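Local coordinates for protein putative methyltransferase (Emericella variicolor, PDB 7DMB) that probably transfers methyl groups from S-adenosylmethionine, acting in trans with a polyketide synthase in calbistrin biosynthesis, at residues V32-T37 with G194-G199. Residues are numbered along the deposited sequence; the frame is centred on the assembly and turned at random.
Sequences VDLQWT and GRTNPG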
loop_
_atom_site.group_PDB
_atom_site.type_symbol
_atom_site.label_atom_id
_atom_site.label_comp_id
_atom_site.label_asym_id
_atom_site.label_seq_id
_atom_site.Cartn_x
_atom_site.Cartn_y
_atom_site.Cartn_z
ATOM N N VAL A 32 -14.571 16.963 -2.179
ATOM C CA VAL A 32 -13.307 17.473 -2.707
ATOM C C VAL A 32 -13.560 18.855 -3.289
ATOM O O VAL A 32 -14.438 19.016 -4.144
ATOM C CB VAL A 32 -12.728 16.541 -3.783
ATOM C CG1 VAL A 32 -11.578 17.226 -4.524
ATOM C CG2 VAL A 32 -12.293 15.209 -3.192
ATOM N N ASP A 33 -12.787 19.849 -2.838
ATOM C CA ASP A 33 -12.857 21.217 -3.373
ATOM C C ASP A 33 -11.438 21.706 -3.669
ATOM O O ASP A 33 -10.753 22.243 -2.791
ATOM C CB ASP A 33 -13.582 22.154 -2.410
ATOM C CG ASP A 33 -14.019 23.447 -3.084
ATOM O OD1 ASP A 33 -13.682 23.636 -4.266
ATOM O OD2 ASP A 33 -14.697 24.269 -2.441
ATOM N N LEU A 34 -11.001 21.518 -4.917
ATOM C CA LEU A 34 -9.604 21.767 -5.264
ATOM C C LEU A 34 -9.219 23.238 -5.129
ATOM O O LEU A 34 -8.076 23.541 -4.766
ATOM C CB LEU A 34 -9.326 21.271 -6.680
ATOM C CG LEU A 34 -9.538 19.769 -6.875
ATOM C CD1 LEU A 34 -9.393 19.412 -8.331
ATOM C CD2 LEU A 34 -8.535 18.978 -6.029
ATOM N N GLN A 35 -10.144 24.158 -5.414
ATOM C CA GLN A 35 -9.908 25.600 -5.254
ATOM C C GLN A 35 -8.680 26.082 -6.039
ATOM O O GLN A 35 -7.891 26.894 -5.556
ATOM C CB GLN A 35 -9.796 25.967 -3.769
ATOM C CG GLN A 35 -11.114 25.841 -2.992
ATOM C CD GLN A 35 -10.924 25.943 -1.491
ATOM O OE1 GLN A 35 -9.937 26.502 -1.014
ATOM N NE2 GLN A 35 -11.874 25.398 -0.732
ATOM N N TRP A 36 -8.508 25.568 -7.257
ATOM C CA TRP A 36 -7.417 25.990 -8.136
ATOM C C TRP A 36 -7.849 27.019 -9.176
ATOM O O TRP A 36 -6.993 27.660 -9.796
ATOM C CB TRP A 36 -6.826 24.776 -8.866
ATOM C CG TRP A 36 -5.979 23.859 -8.002
ATOM C CD1 TRP A 36 -5.478 24.122 -6.755
ATOM C CD2 TRP A 36 -5.542 22.536 -8.334
ATOM N NE1 TRP A 36 -4.756 23.049 -6.296
ATOM C CE2 TRP A 36 -4.782 22.060 -7.243
ATOM C CE3 TRP A 36 -5.716 21.708 -9.452
ATOM C CZ2 TRP A 36 -4.201 20.793 -7.236
ATOM C CZ3 TRP A 36 -5.137 20.456 -9.447
ATOM C CH2 TRP A 36 -4.382 20.010 -8.344
ATOM N N THR A 37 -9.144 27.157 -9.399
ATOM C CA THR A 37 -9.733 28.116 -10.316
ATOM C C THR A 37 -10.953 28.689 -9.617
ATOM O O THR A 37 -11.447 28.100 -8.649
ATOM C CB THR A 37 -10.145 27.456 -11.639
ATOM O OG1 THR A 37 -10.975 26.324 -11.354
ATOM C CG2 THR A 37 -8.924 27.006 -12.425
ATOM N N GLY A 194 -6.489 17.074 -13.348
ATOM C CA GLY A 194 -5.868 17.343 -14.637
ATOM C C GLY A 194 -6.717 18.223 -15.539
ATOM O O GLY A 194 -6.204 19.128 -16.203
ATOM N N ARG A 195 -8.024 17.974 -15.585
ATOM C CA ARG A 195 -8.880 18.894 -16.316
ATOM C C ARG A 195 -8.881 20.284 -15.685
ATOM O O ARG A 195 -9.069 21.282 -16.397
ATOM C CB ARG A 195 -10.295 18.336 -16.400
ATOM C CG ARG A 195 -10.445 17.208 -17.425
ATOM C CD ARG A 195 -11.883 16.732 -17.494
ATOM N NE ARG A 195 -12.300 16.119 -16.236
ATOM C CZ ARG A 195 -13.053 16.714 -15.315
ATOM N NH1 ARG A 195 -13.479 17.958 -15.504
ATOM N NH2 ARG A 195 -13.382 16.061 -14.209
ATOM N N THR A 196 -8.662 20.376 -14.361
ATOM C CA THR A 196 -8.646 21.676 -13.688
ATOM C C THR A 196 -7.316 22.391 -13.885
ATOM O O THR A 196 -7.285 23.612 -14.080
ATOM C CB THR A 196 -8.917 21.532 -12.186
ATOM O OG1 THR A 196 -10.138 20.809 -11.957
ATOM C CG2 THR A 196 -9.003 22.915 -11.538
ATOM N N ASN A 197 -6.209 21.654 -13.801
ATOM C CA ASN A 197 -4.874 22.171 -14.100
ATOM C C ASN A 197 -4.257 21.261 -15.155
ATOM O O ASN A 197 -3.600 20.263 -14.817
ATOM C CB ASN A 197 -3.997 22.243 -12.852
ATOM C CG ASN A 197 -2.602 22.813 -13.147
ATOM O OD1 ASN A 197 -2.296 23.214 -14.289
ATOM N ND2 ASN A 197 -1.745 22.837 -12.121
ATOM N N PRO A 198 -4.426 21.578 -16.446
ATOM C CA PRO A 198 -3.891 20.700 -17.506
ATOM C C PRO A 198 -2.377 20.714 -17.602
ATOM O O PRO A 198 -1.817 19.917 -18.377
ATOM C CB PRO A 198 -4.543 21.242 -18.793
ATOM C CG PRO A 198 -5.552 22.281 -18.341
ATOM C CD PRO A 198 -5.151 22.741 -16.982
ATOM N N GLY A 199 -1.705 21.567 -16.832
ATOM C CA GLY A 199 -0.256 21.565 -16.755
ATOM C C GLY A 199 0.257 21.013 -15.437
ATOM O O GLY A 199 1.334 21.398 -14.962
#
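A single methyl group, CG2 of Thr196, sits against both Trp36 and Thr37, and the whole contact is van der Waals packing although two threonines and an asparagine take part in it. The methyl lies 3.9 Å from Trp36 CB and equally 3.9 Å from Thr37 OG1. Its position, CG2 anti to the backbone N of Thr196, turns the methyl to the loop, while OG1 is hydrogen-bonded back to the carbonyl oxygen of Leu192, one turn earlier in the helix. That hydroxyl still has Leu34 beside it, with CD1 of Leu34 4.0 Å from OG1 of Thr196. Asn197 crosses the Trp36 side chain at about a right angle, its CB meeting the six-membered ring obliquely at Trp36 CE3 (3.8 Å) and CZ3 (4.0 Å), and the amide plane stands 89° from the indole plane. The place is the C-terminal end of helix 187-196, just before the chain enters strand 200-205, the first strand of the Rossmann-like methyltransferase sheet, flanked by 229-236 and 276-282; the loop between strands 31-32 and 43-44 packs against this junction, far from the S-adenosyl-L-homocysteine pocket. Asn197 has already left helical geometry, and chi1 of -179° swings its CG away from its own backbone N and takes OD1 to the backbone N of Gly199 at 3.1 Å, forming an Asx turn. The donor there lies above the carbonyl plane, 48° out of it. On the loop side, the CB of Leu34 lies 4.3 Å above one face of the Trp36 ring, offset toward its rim. The indole NE1 donates to the carbonyl oxygen of Lys305, which ties the ring to the chain just ahead of strand 306-313, and Val278 of strand 276-282 also touches it.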